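Local coordinates for protein 2-keto-3-deoxy-D-arabinonate dehydratase (Sulfolobus solfataricus, PDB 2Q18) that catalyses the metal-dependent dehydration of 2-dehydro-3-deoxy-D-arabinonate to 2,5-dioxopentanoate and water, a step in pentose oxidation, as a homotetramer of the FAH family, at residues 23-28 / 46-51; 2-7 / 65-70; 132-137 / 165-170. One frame throughout, in Å; residues are numbered along the deposited sequence.

Interaction 1. Residues 23-28 / 46-51; sequences IIRLDE and DRVTGI
Arg-25 and Asp-46 form a hydrogen-bonded pair of an antiparallel beta ladder between strands 23-26 and 45-49. Arg-25 N donates to Asp-46 O at 2.8 Å. In return, Asp-46 N reaches Arg-25 O over 3.1 Å, a bond bent at its hydrogen (141°). Further along, Val-48 N donates to Ile-23 O at 2.8 Å in a nearly straight bond (169°). A water then links Ile-23 N, from which it accepts, to Val-48 O, to which it donates. Ile-24 and Arg-47 are the non-hydrogen-bonded pair, on the other face of the sheet from Arg-25 and Asp-46.

The charged ends find partners across a subunit boundary. Arg-25 NH2 forms a salt bridge with Asp-27 of the second subunit. The Asp-46 carboxylate has Tyr-15 of the second subunit as its main partner, and its OD2 also bridges to Arg-25 NH1 of that subunit, a pairing made in both directions. Arg-47, Val-48 and Thr-49 pair with a strand of the same neighbour, which carries the sheet across the interface.

Val-48 packs on the face that carries Ile-23 and Arg-25. Its CG1, anti to the carbonyl carbon (chi1 -70°), touches Arg-25 CB, and its CG2 meets Ile-23 CG2 at 3.7 Å.

Interaction 2. Residues 2-7 / 65-70; sequences KLFRVV and IRITKP
Val-7 and Arg-66 pair through two backbone bonds in an antiparallel ladder that joins strands 2-8 and 65-67. Val-7 N donates to Arg-66 O at 2.8 Å, and Arg-66 N to Val-7 O at 3.0 Å. Their side chains lie side by side and point the same way. Val-7 CG1 rests over one face of the Arg-66 guanidinium, 3.4 Å from NH2. Val-6 and Ile-67 form the adjacent non-hydrogen-bonded pair, and Val-6 CG2 packs on Ile-65 CB.

Thr-68 N donates to Arg-5 O at 2.9 Å. A water accepts from Arg-5 N and lies within hydrogen-bonding distance of Thr-68 O. The Arg-5 side chain takes over from there. Its CG is anti to the backbone N (chi1 -170°) and the chain bends at chi3 (61°), which brings NE to Lys-69 O at 2.8 Å. This carbonyl oxygen lies at the guanidinium edge, 17° out of its plane, and takes a second, weak bond from NH2. Leu-3 CD2 meets Pro-70 CB at 3.9 Å.

A second shell holds these groups. Asp-72 forms a salt bridge with Arg-5 NH2, and Tyr-12 adds a cation-pi contact. Glu-129 binds both Arg-66 NH1 and Thr-68 OG1. Strand 11-17 pairs with strand 2-8, helix 53-59 packs on Phe-4, Val-6 and Ile-65 through Leu-56, and strand 188-195 touches Lys-69 and Pro-70.

Interaction 3. Residues 132-137 / 165-170; sequences AVRSDS and VSARDL
Ser-137 and Asp-169 join the end of a type I beta turn, Arg-134 to Ser-137, to the first turn of helix 168-173. Ser-137 OG donates to Asp-169 OD1 at 2.7 Å. It comes from the syn side, 26° out of the carboxylate plane. Asp-169 CG stands between its backbone N and carbonyl carbon (chi1 57°), which turns the carboxylate to the turn. Its other oxygen, OD2, accepts from the backbone N of Glu-138. The carboxylate therefore grips two successive residues. Ala-167, at the N-cap position, lays CB on Ser-137 OG at 3.6 Å.

Arg-134 can be followed outward. Its CB points to the 165-170 segment. The chain bends at chi3. CD touches Leu-170 CD1 at 4.1 Å, and NE comes closer to the same methyl, at 3.7 Å. At the tip the guanidinium holds Asp-136 side-on in a salt bridge: NE meets OD1 at 2.9 Å and NH2 meets OD2 at 3.0 Å. Asp-136 OD2 also binds Arg-112 and Arg-242 of the third subunit, so this carboxylate ties the turn to the tetramer interface.

Val-165, next in sequence to the magnesium ligand Asp-164, sets CG1 against Ala-132 O. Strand 131-133 lies beside strand 280-288, Val-165 touches strand 140-150 at Thr-140, and helix 178-182 meets Ala-167 and Leu-170 through Ser-181.

Overall arrangement
Interactions 1 and 2 are neighbours in the N-terminal part of the fold, with centres about 12 Å apart. Strand 11-17 lies between strands 2-8 and 23-26 and links their two ladders. Leu-26 packs on Leu-3, and Ile-51 on Phe-4. Along the chain, both segments of interaction 1 fall between those of interaction 2. Interaction 3 follows later, its segments within the range of the fumarylacetoacetate hydrolase C-terminal family. Its centre is about 27 Å from that of interaction 2 and about 39 Å from that of interaction 1, and it touches neither. Interactions 1 and 3 lie on opposite sides of the chain's centre. They border different subunits, whereas interaction 2 stays within its own chain.

Interaction 1. Residues 23-28 / 46-51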
ATOM      1  N   ILE A  23      29.742 -10.233  -1.656  1.00 38.55           N
ATOM      2  CA  ILE A  23      28.350 -10.191  -1.218  1.00 36.36           C
ATOM      3  C   ILE A  23      27.627  -8.978  -1.799  1.00 35.63           C
ATOM      4  O   ILE A  23      28.117  -7.846  -1.712  1.00 35.07           O
ATOM      5  CB  ILE A  23      28.245 -10.234   0.325  1.00 36.74           C
ATOM      6  CG1 ILE A  23      28.837 -11.554   0.841  1.00 36.54           C
ATOM      7  CG2 ILE A  23      26.792 -10.075   0.791  1.00 35.50           C
ATOM      8  CD1 ILE A  23      29.097 -11.573   2.303  1.00 38.16           C
ATOM      9  N   ILE A  24      26.467  -9.237  -2.400  1.00 33.92           N
ATOM     10  CA  ILE A  24      25.634  -8.203  -3.002  1.00 33.65           C
ATOM     11  C   ILE A  24      24.340  -8.010  -2.204  1.00 32.10           C
ATOM     12  O   ILE A  24      23.632  -8.976  -1.909  1.00 32.32           O
ATOM     13  CB  ILE A  24      25.295  -8.541  -4.481  1.00 33.54           C
ATOM     14  CG1 ILE A  24      26.582  -8.723  -5.296  1.00 35.56           C
ATOM     15  CG2 ILE A  24      24.405  -7.453  -5.109  1.00 32.88           C
ATOM     16  CD1 ILE A  24      26.349  -9.152  -6.738  1.00 36.93           C
ATOM     17  N   ARG A  25      24.051  -6.765  -1.840  1.00 30.39           N
ATOM     18  CA  ARG A  25      22.759  -6.413  -1.262  1.00 28.83           C
ATOM     19  C   ARG A  25      21.755  -6.245  -2.394  1.00 28.83           C
ATOM     20  O   ARG A  25      21.959  -5.426  -3.300  1.00 27.72           O
ATOM     21  CB  ARG A  25      22.861  -5.127  -0.449  1.00 29.09           C
ATOM     22  CG  ARG A  25      21.528  -4.613   0.066  1.00 27.04           C
ATOM     23  CD  ARG A  25      21.742  -3.602   1.156  1.00 29.52           C
ATOM     24  NE  ARG A  25      20.499  -2.941   1.533  1.00 28.59           N
ATOM     25  CZ  ARG A  25      20.320  -2.284   2.673  1.00 31.65           C
ATOM     26  NH1 ARG A  25      21.304  -2.205   3.567  1.00 29.53           N
ATOM     27  NH2 ARG A  25      19.153  -1.710   2.926  1.00 31.34           N
ATOM     28  N   LEU A  26      20.674  -7.019  -2.335  1.00 27.82           N
ATOM     29  CA  LEU A  26      19.693  -7.068  -3.415  1.00 27.58           C
ATOM     30  C   LEU A  26      18.749  -5.875  -3.420  1.00 27.22           C
ATOM     31  O   LEU A  26      18.299  -5.422  -2.365  1.00 26.50           O
ATOM     32  CB  LEU A  26      18.882  -8.367  -3.345  1.00 27.72           C
ATOM     33  CG  LEU A  26      19.639  -9.695  -3.464  1.00 29.80           C
ATOM     34  CD1 LEU A  26      18.649 -10.842  -3.579  1.00 30.43           C
ATOM     35  CD2 LEU A  26      20.583  -9.690  -4.651  1.00 28.66           C
ATOM     36  N   ASP A  27      18.461  -5.379  -4.624  1.00 27.17           N
ATOM     37  CA  ASP A  27      17.464  -4.330  -4.836  1.00 27.02           C
ATOM     38  C   ASP A  27      16.047  -4.892  -4.818  1.00 27.04           C
ATOM     39  O   ASP A  27      15.122  -4.224  -4.366  1.00 26.57           O
ATOM     40  CB  ASP A  27      17.677  -3.649  -6.190  1.00 26.65           C
ATOM     41  CG  ASP A  27      18.946  -2.827  -6.255  1.00 27.19           C
ATOM     42  OD1 ASP A  27      19.557  -2.540  -5.204  1.00 28.61           O
ATOM     43  OD2 ASP A  27      19.326  -2.457  -7.380  1.00 29.07           O
ATOM     44  N   GLU A  28      15.893  -6.110  -5.339  1.00 27.57           N
ATOM     45  CA  GLU A  28      14.588  -6.740  -5.544  1.00 28.60           C
ATOM     46  C   GLU A  28      14.225  -7.717  -4.426  1.00 28.78           C
ATOM     47  O   GLU A  28      15.108  -8.222  -3.720  1.00 28.49           O
ATOM     48  CB  GLU A  28      14.582  -7.528  -6.858  1.00 28.52           C
ATOM     49  CG  GLU A  28      14.928  -6.742  -8.109  1.00 30.99           C
ATOM     50  CD  GLU A  28      14.621  -7.519  -9.375  1.00 30.32           C
ATOM     51  OE1 GLU A  28      15.345  -8.492  -9.687  1.00 32.35           O
ATOM     52  OE2 GLU A  28      13.651  -7.152 -10.065  1.00 37.04           O
ATOM     53  N   ASP A  46      24.011  -3.718  -4.878  1.00 30.67           N
ATOM     54  CA  ASP A  46      25.339  -3.168  -4.619  1.00 30.73           C
ATOM     55  C   ASP A  46      26.199  -4.139  -3.826  1.00 31.84           C
ATOM     56  O   ASP A  46      25.704  -4.818  -2.919  1.00 30.44           O
ATOM     57  CB  ASP A  46      25.243  -1.862  -3.828  1.00 30.23           C
ATOM     58  CG  ASP A  46      24.483  -0.775  -4.565  1.00 30.10           C
ATOM     59  OD1 ASP A  46      24.585  -0.693  -5.810  1.00 29.25           O
ATOM     60  OD2 ASP A  46      23.795   0.010  -3.887  1.00 28.74           O
ATOM     61  N   ARG A  47      27.488  -4.187  -4.160  1.00 32.22           N
ATOM     62  CA  ARG A  47      28.446  -4.948  -3.374  1.00 33.41           C
ATOM     63  C   ARG A  47      28.591  -4.304  -2.003  1.00 32.59           C
ATOM     64  O   ARG A  47      28.811  -3.094  -1.892  1.00 32.32           O
ATOM     65  CB  ARG A  47      29.810  -5.038  -4.072  1.00 33.72           C
ATOM     66  CG  ARG A  47      30.870  -5.750  -3.226  1.00 34.93           C
ATOM     67  CD  ARG A  47      32.191  -5.914  -3.953  1.00 37.33           C
ATOM     68  NE  ARG A  47      33.134  -6.708  -3.163  1.00 44.31           N
ATOM     69  CZ  ARG A  47      34.037  -6.203  -2.324  1.00 47.62           C
ATOM     70  NH1 ARG A  47      34.842  -7.020  -1.654  1.00 48.88           N
ATOM     71  NH2 ARG A  47      34.144  -4.888  -2.152  1.00 47.80           N
ATOM     72  N   VAL A  48      28.452  -5.124  -0.967  1.00 31.67           N
ATOM     73  CA  VAL A  48      28.580  -4.662   0.406  1.00 32.13           C
ATOM     74  C   VAL A  48      29.778  -5.298   1.104  1.00 32.84           C
ATOM     75  O   VAL A  48      30.180  -6.420   0.787  1.00 33.30           O
ATOM     76  CB  VAL A  48      27.289  -4.916   1.250  1.00 32.09           C
ATOM     77  CG1 VAL A  48      26.159  -4.012   0.787  1.00 31.48           C
ATOM     78  CG2 VAL A  48      26.868  -6.383   1.198  1.00 31.10           C
ATOM     79  N   THR A  49      30.351  -4.553   2.041  1.00 33.70           N
ATOM     80  CA  THR A  49      31.362  -5.077   2.945  1.00 35.23           C
ATOM     81  C   THR A  49      30.782  -4.979   4.352  1.00 35.49           C
ATOM     82  O   THR A  49      29.823  -4.236   4.584  1.00 37.16           O
ATOM     83  CB  THR A  49      32.689  -4.286   2.844  1.00 35.35           C
ATOM     84  OG1 THR A  49      32.462  -2.917   3.198  1.00 35.91           O
ATOM     85  CG2 THR A  49      33.250  -4.345   1.424  1.00 35.57           C
ATOM     86  N   GLY A  50      31.340  -5.741   5.285  1.00 35.66           N
ATOM     87  CA  GLY A  50      30.874  -5.693   6.669  1.00 34.71           C
ATOM     88  C   GLY A  50      29.691  -6.598   6.962  1.00 34.22           C
ATOM     89  O   GLY A  50      29.174  -6.602   8.081  1.00 33.89           O
ATOM     90  N   ILE A  51      29.247  -7.348   5.954  1.00 33.68           N
ATOM     91  CA  ILE A  51      28.267  -8.408   6.166  1.00 33.62           C
ATOM     92  C   ILE A  51      29.044  -9.716   6.244  1.00 34.20           C
ATOM     93  O   ILE A  51      29.528 -10.235   5.230  1.00 34.94           O
ATOM     94  CB  ILE A  51      27.174  -8.465   5.050  1.00 33.68           C
ATOM     95  CG1 ILE A  51      26.475  -7.104   4.879  1.00 33.06           C
ATOM     96  CG2 ILE A  51      26.163  -9.585   5.329  1.00 32.52           C
ATOM     97  CD1 ILE A  51      25.815  -6.546   6.140  1.00 35.40           C
TER
HETATM   98  O   HOH W   1      31.491  -8.201  -0.538  1.00 33.17           O

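Interaction 2. Residues 2-7 / 65-70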
ATOM      1  N   LYS A   2      24.276 -17.521  -4.194  1.00 32.90           N
ATOM      2  CA  LYS A   2      23.668 -18.108  -3.005  1.00 32.28           C
ATOM      3  C   LYS A   2      22.988 -17.007  -2.201  1.00 31.34           C
ATOM      4  O   LYS A   2      23.629 -16.078  -1.709  1.00 30.91           O
ATOM      5  CB  LYS A   2      24.695 -18.881  -2.170  1.00 31.97           C
ATOM      6  CG  LYS A   2      25.375 -19.999  -2.946  1.00 33.07           C
ATOM      7  CD  LYS A   2      26.311 -20.826  -2.089  1.00 33.31           C
ATOM      8  CE  LYS A   2      26.967 -21.909  -2.938  1.00 37.76           C
ATOM      9  NZ  LYS A   2      27.871 -22.777  -2.143  1.00 38.83           N
ATOM     10  N   LEU A   3      21.674 -17.131  -2.085  1.00 29.48           N
ATOM     11  CA  LEU A   3      20.835 -16.071  -1.560  1.00 28.73           C
ATOM     12  C   LEU A   3      20.464 -16.328  -0.104  1.00 27.08           C
ATOM     13  O   LEU A   3      20.029 -17.423   0.249  1.00 25.48           O
ATOM     14  CB  LEU A   3      19.586 -15.970  -2.438  1.00 29.49           C
ATOM     15  CG  LEU A   3      18.493 -14.946  -2.172  1.00 34.09           C
ATOM     16  CD1 LEU A   3      17.898 -14.500  -3.503  1.00 34.07           C
ATOM     17  CD2 LEU A   3      17.423 -15.575  -1.292  1.00 38.26           C
ATOM     18  N   PHE A   4      20.646 -15.312   0.734  1.00 25.49           N
ATOM     19  CA  PHE A   4      20.194 -15.373   2.119  1.00 24.77           C
ATOM     20  C   PHE A   4      19.451 -14.102   2.514  1.00 24.39           C
ATOM     21  O   PHE A   4      19.454 -13.115   1.777  1.00 23.49           O
ATOM     22  CB  PHE A   4      21.346 -15.708   3.091  1.00 24.84           C
ATOM     23  CG  PHE A   4      22.457 -14.680   3.146  1.00 23.36           C
ATOM     24  CD1 PHE A   4      23.454 -14.651   2.172  1.00 24.41           C
ATOM     25  CD2 PHE A   4      22.532 -13.779   4.207  1.00 23.27           C
ATOM     26  CE1 PHE A   4      24.494 -13.717   2.232  1.00 25.11           C
ATOM     27  CE2 PHE A   4      23.570 -12.845   4.283  1.00 25.62           C
ATOM     28  CZ  PHE A   4      24.551 -12.813   3.292  1.00 24.88           C
ATOM     29  N   ARG A   5      18.795 -14.141   3.669  1.00 23.43           N
ATOM     30  CA  ARG A   5      18.010 -13.010   4.138  1.00 23.09           C
ATOM     31  C   ARG A   5      18.187 -12.845   5.639  1.00 23.35           C
ATOM     32  O   ARG A   5      18.276 -13.832   6.383  1.00 22.54           O
ATOM     33  CB  ARG A   5      16.527 -13.194   3.775  1.00 22.45           C
ATOM     34  CG  ARG A   5      15.640 -11.957   3.997  1.00 22.40           C
ATOM     35  CD  ARG A   5      14.218 -12.179   3.471  1.00 22.38           C
ATOM     36  NE  ARG A   5      13.542 -13.284   4.151  1.00 21.76           N
ATOM     37  CZ  ARG A   5      12.225 -13.460   4.186  1.00 23.45           C
ATOM     38  NH1 ARG A   5      11.414 -12.604   3.575  1.00 22.86           N
ATOM     39  NH2 ARG A   5      11.716 -14.497   4.834  1.00 22.09           N
ATOM     40  N   VAL A   6      18.261 -11.590   6.069  1.00 23.21           N
ATOM     41  CA  VAL A   6      18.319 -11.257   7.485  1.00 23.44           C
ATOM     42  C   VAL A   6      17.104 -10.428   7.867  1.00 24.72           C
ATOM     43  O   VAL A   6      16.500  -9.761   7.017  1.00 24.07           O
ATOM     44  CB  VAL A   6      19.625 -10.481   7.866  1.00 24.07           C
ATOM     45  CG1 VAL A   6      20.867 -11.244   7.409  1.00 22.40           C
ATOM     46  CG2 VAL A   6      19.623  -9.056   7.290  1.00 23.45           C
ATOM     47  N   VAL A   7      16.743 -10.487   9.144  1.00 25.04           N
ATOM     48  CA  VAL A   7      15.771  -9.569   9.714  1.00 26.40           C
ATOM     49  C   VAL A   7      16.541  -8.570  10.587  1.00 27.18           C
ATOM     50  O   VAL A   7      17.446  -8.949  11.339  1.00 27.17           O
ATOM     51  CB  VAL A   7      14.622 -10.313  10.473  1.00 26.99           C
ATOM     52  CG1 VAL A   7      15.157 -11.131  11.658  1.00 27.95           C
ATOM     53  CG2 VAL A   7      13.532  -9.339  10.923  1.00 26.77           C
ATOM     54  N   ILE A  65      21.486  -7.605  13.037  1.00 30.76           N
ATOM     55  CA  ILE A  65      20.961  -8.462  11.967  1.00 28.90           C
ATOM     56  C   ILE A  65      20.949  -9.942  12.363  1.00 28.56           C
ATOM     57  O   ILE A  65      21.879 -10.432  13.009  1.00 27.82           O
ATOM     58  CB  ILE A  65      21.694  -8.263  10.602  1.00 28.75           C
ATOM     59  CG1 ILE A  65      23.131  -8.802  10.642  1.00 28.55           C
ATOM     60  CG2 ILE A  65      21.650  -6.787  10.170  1.00 28.39           C
ATOM     61  CD1 ILE A  65      23.831  -8.841   9.285  1.00 28.84           C
ATOM     62  N   ARG A  66      19.892 -10.642  11.966  1.00 26.34           N
ATOM     63  CA  ARG A  66      19.758 -12.065  12.243  1.00 25.08           C
ATOM     64  C   ARG A  66      19.304 -12.810  10.990  1.00 24.68           C
ATOM     65  O   ARG A  66      18.311 -12.430  10.357  1.00 23.03           O
ATOM     66  CB  ARG A  66      18.764 -12.290  13.390  1.00 24.64           C
ATOM     67  CG  ARG A  66      18.614 -13.750  13.801  1.00 24.80           C
ATOM     68  CD  ARG A  66      17.616 -13.932  14.941  1.00 25.50           C
ATOM     69  NE  ARG A  66      16.252 -13.520  14.602  1.00 27.34           N
ATOM     70  CZ  ARG A  66      15.396 -14.240  13.876  1.00 27.52           C
ATOM     71  NH1 ARG A  66      15.749 -15.417  13.375  1.00 24.99           N
ATOM     72  NH2 ARG A  66      14.180 -13.771  13.637  1.00 26.76           N
ATOM     73  N   ILE A  67      20.030 -13.870  10.637  1.00 23.24           N
ATOM     74  CA  ILE A  67      19.674 -14.692   9.483  1.00 23.46           C
ATOM     75  C   ILE A  67      18.317 -15.371   9.719  1.00 23.73           C
ATOM     76  O   ILE A  67      17.948 -15.672  10.858  1.00 24.06           O
ATOM     77  CB  ILE A  67      20.802 -15.710   9.125  1.00 24.01           C
ATOM     78  CG1 ILE A  67      20.595 -16.295   7.721  1.00 23.49           C
ATOM     79  CG2 ILE A  67      20.945 -16.799  10.221  1.00 23.64           C
ATOM     80  CD1 ILE A  67      21.802 -17.045   7.160  1.00 22.82           C
ATOM     81  N   THR A  68      17.559 -15.566   8.647  1.00 23.49           N
ATOM     82  CA  THR A  68      16.233 -16.175   8.752  1.00 22.77           C
ATOM     83  C   THR A  68      15.937 -17.002   7.497  1.00 22.60           C
ATOM     84  O   THR A  68      16.864 -17.354   6.758  1.00 22.32           O
ATOM     85  CB  THR A  68      15.136 -15.102   9.066  1.00 22.86           C
ATOM     86  OG1 THR A  68      13.877 -15.745   9.309  1.00 24.72           O
ATOM     87  CG2 THR A  68      14.997 -14.070   7.929  1.00 21.07           C
ATOM     88  N   LYS A  69      14.669 -17.337   7.268  1.00 22.53           N
ATOM     89  CA  LYS A  69      14.250 -17.947   5.998  1.00 23.43           C
ATOM     90  C   LYS A  69      14.719 -17.049   4.856  1.00 22.30           C
ATOM     91  O   LYS A  69      14.508 -15.839   4.914  1.00 22.90           O
ATOM     92  CB  LYS A  69      12.724 -18.079   5.937  1.00 22.76           C
ATOM     93  CG  LYS A  69      12.124 -19.084   6.902  1.00 23.91           C
ATOM     94  CD  LYS A  69      10.594 -19.019   6.892  1.00 24.72           C
ATOM     95  CE  LYS A  69      10.086 -17.831   7.706  1.00 26.61           C
ATOM     96  NZ  LYS A  69       8.647 -17.934   8.006  1.00 27.91           N
ATOM     97  N   PRO A  70      15.392 -17.622   3.839  1.00 22.03           N
ATOM     98  CA  PRO A  70      15.848 -16.809   2.704  1.00 22.60           C
ATOM     99  C   PRO A  70      14.715 -16.198   1.858  1.00 22.52           C
ATOM    100  O   PRO A  70      14.921 -15.163   1.217  1.00 22.22           O
ATOM    101  CB  PRO A  70      16.689 -17.785   1.871  1.00 22.49           C
ATOM    102  CG  PRO A  70      16.252 -19.135   2.288  1.00 22.65           C
ATOM    103  CD  PRO A  70      15.811 -19.030   3.717  1.00 21.99           C
TER
HETATM  104  O   HOH W   2      18.616 -16.808   4.817  1.00 21.83           O

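Interaction 3. Residues 132-137 / 165-170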
ATOM      1  N   ALA A 132       9.470 -27.369  15.823  1.00 24.73           N
ATOM      2  CA  ALA A 132       8.614 -27.768  16.931  1.00 24.98           C
ATOM      3  C   ALA A 132       8.207 -29.233  16.878  1.00 25.92           C
ATOM      4  O   ALA A 132       8.165 -29.845  15.807  1.00 25.83           O
ATOM      5  CB  ALA A 132       7.381 -26.864  17.015  1.00 25.31           C
ATOM      6  N   VAL A 133       7.943 -29.786  18.062  1.00 26.45           N
ATOM      7  CA  VAL A 133       7.361 -31.112  18.218  1.00 26.06           C
ATOM      8  C   VAL A 133       5.978 -30.860  18.782  1.00 26.89           C
ATOM      9  O   VAL A 133       5.840 -30.150  19.783  1.00 26.98           O
ATOM     10  CB  VAL A 133       8.189 -32.010  19.195  1.00 26.20           C
ATOM     11  CG1 VAL A 133       7.480 -33.332  19.466  1.00 25.07           C
ATOM     12  CG2 VAL A 133       9.583 -32.272  18.642  1.00 25.23           C
ATOM     13  N   ARG A 134       4.957 -31.419  18.135  1.00 27.29           N
ATOM     14  CA  ARG A 134       3.576 -31.280  18.594  1.00 28.11           C
ATOM     15  C   ARG A 134       3.447 -31.748  20.046  1.00 29.69           C
ATOM     16  O   ARG A 134       4.115 -32.699  20.459  1.00 29.45           O
ATOM     17  CB  ARG A 134       2.631 -32.100  17.705  1.00 28.23           C
ATOM     18  CG  ARG A 134       2.444 -31.577  16.270  1.00 27.96           C
ATOM     19  CD  ARG A 134       1.484 -32.479  15.473  1.00 28.06           C
ATOM     20  NE  ARG A 134       0.211 -32.609  16.178  1.00 25.22           N
ATOM     21  CZ  ARG A 134      -0.924 -32.018  15.825  1.00 29.11           C
ATOM     22  NH1 ARG A 134      -0.994 -31.275  14.721  1.00 27.06           N
ATOM     23  NH2 ARG A 134      -2.004 -32.196  16.573  1.00 27.02           N
ATOM     24  N   SER A 135       2.582 -31.076  20.803  1.00 30.67           N
ATOM     25  CA  SER A 135       2.301 -31.423  22.193  1.00 32.22           C
ATOM     26  C   SER A 135       1.763 -32.845  22.352  1.00 33.32           C
ATOM     27  O   SER A 135       1.915 -33.455  23.414  1.00 33.50           O
ATOM     28  CB  SER A 135       1.305 -30.432  22.791  1.00 32.17           C
ATOM     29  OG  SER A 135       0.067 -30.481  22.102  1.00 33.30           O
ATOM     30  N   ASP A 136       1.142 -33.365  21.293  1.00 33.14           N
ATOM     31  CA  ASP A 136       0.507 -34.682  21.327  1.00 32.57           C
ATOM     32  C   ASP A 136       1.257 -35.742  20.523  1.00 32.34           C
ATOM     33  O   ASP A 136       0.705 -36.799  20.213  1.00 33.53           O
ATOM     34  CB  ASP A 136      -0.960 -34.587  20.875  1.00 32.90           C
ATOM     35  CG  ASP A 136      -1.116 -34.074  19.440  1.00 33.58           C
ATOM     36  OD1 ASP A 136      -0.108 -33.696  18.797  1.00 30.96           O
ATOM     37  OD2 ASP A 136      -2.267 -34.056  18.955  1.00 34.51           O
ATOM     38  N   SER A 137       2.511 -35.458  20.185  1.00 31.51           N
ATOM     39  CA  SER A 137       3.361 -36.446  19.530  1.00 31.48           C
ATOM     40  C   SER A 137       4.417 -36.965  20.500  1.00 33.34           C
ATOM     41  O   SER A 137       5.043 -36.185  21.220  1.00 32.86           O
ATOM     42  CB  SER A 137       4.044 -35.858  18.297  1.00 30.82           C
ATOM     43  OG  SER A 137       4.923 -36.806  17.717  1.00 28.53           O
ATOM     44  N   VAL A 165       9.628 -31.749   9.198  1.00 26.15           N
ATOM     45  CA  VAL A 165       9.439 -32.239  10.565  1.00 26.41           C
ATOM     46  C   VAL A 165       8.120 -33.015  10.645  1.00 27.58           C
ATOM     47  O   VAL A 165       7.052 -32.482  10.324  1.00 27.48           O
ATOM     48  CB  VAL A 165       9.482 -31.090  11.610  1.00 26.16           C
ATOM     49  CG1 VAL A 165       9.518 -31.649  13.025  1.00 26.66           C
ATOM     50  CG2 VAL A 165      10.689 -30.177  11.374  1.00 25.17           C
ATOM     51  N   SER A 166       8.207 -34.271  11.077  1.00 27.33           N
ATOM     52  CA  SER A 166       7.090 -35.208  10.951  1.00 27.92           C
ATOM     53  C   SER A 166       6.765 -35.949  12.246  1.00 27.89           C
ATOM     54  O   SER A 166       7.632 -36.614  12.820  1.00 28.35           O
ATOM     55  CB  SER A 166       7.393 -36.224   9.851  1.00 27.39           C
ATOM     56  OG  SER A 166       7.819 -35.582   8.665  1.00 29.81           O
ATOM     57  N   ALA A 167       5.513 -35.840  12.690  1.00 27.02           N
ATOM     58  CA  ALA A 167       5.028 -36.613  13.830  1.00 27.90           C
ATOM     59  C   ALA A 167       4.752 -38.047  13.378  1.00 29.09           C
ATOM     60  O   ALA A 167       3.608 -38.428  13.108  1.00 29.46           O
ATOM     61  CB  ALA A 167       3.794 -35.975  14.423  1.00 26.72           C
ATOM     62  N   ARG A 168       5.824 -38.829  13.288  1.00 29.77           N
ATOM     63  CA  ARG A 168       5.780 -40.179  12.733  1.00 30.99           C
ATOM     64  C   ARG A 168       4.807 -41.122  13.444  1.00 31.30           C
ATOM     65  O   ARG A 168       4.258 -42.032  12.819  1.00 31.21           O
ATOM     66  CB  ARG A 168       7.187 -40.783  12.696  1.00 31.50           C
ATOM     67  CG  ARG A 168       8.140 -40.124  11.697  1.00 33.27           C
ATOM     68  CD  ARG A 168       7.812 -40.483  10.238  1.00 37.36           C
ATOM     69  NE  ARG A 168       7.549 -41.912  10.067  1.00 40.04           N
ATOM     70  CZ  ARG A 168       8.488 -42.853   9.993  1.00 42.47           C
ATOM     71  NH1 ARG A 168       9.776 -42.532  10.065  1.00 42.02           N
ATOM     72  NH2 ARG A 168       8.139 -44.124   9.848  1.00 42.71           N
ATOM     73  N   ASP A 169       4.586 -40.897  14.738  1.00 32.01           N
ATOM     74  CA  ASP A 169       3.657 -41.728  15.506  1.00 32.91           C
ATOM     75  C   ASP A 169       2.209 -41.523  15.072  1.00 33.67           C
ATOM     76  O   ASP A 169       1.448 -42.488  14.978  1.00 33.22           O
ATOM     77  CB  ASP A 169       3.815 -41.515  17.021  1.00 32.51           C
ATOM     78  CG  ASP A 169       3.641 -40.063  17.444  1.00 34.02           C
ATOM     79  OD1 ASP A 169       4.045 -39.153  16.683  1.00 33.35           O
ATOM     80  OD2 ASP A 169       3.106 -39.835  18.552  1.00 31.73           O
ATOM     81  N   LEU A 170       1.837 -40.271  14.797  1.00 33.49           N
ATOM     82  CA  LEU A 170       0.484 -39.956  14.338  1.00 34.05           C
ATOM     83  C   LEU A 170       0.222 -40.552  12.953  1.00 34.19           C
ATOM     84  O   LEU A 170      -0.860 -41.077  12.693  1.00 34.31           O
ATOM     85  CB  LEU A 170       0.226 -38.441  14.354  1.00 33.67           C
ATOM     86  CG  LEU A 170       0.385 -37.684  15.683  1.00 33.99           C
ATOM     87  CD1 LEU A 170      -0.101 -36.241  15.556  1.00 33.12           C
ATOM     88  CD2 LEU A 170      -0.332 -38.381  16.833  1.00 35.38           C
TER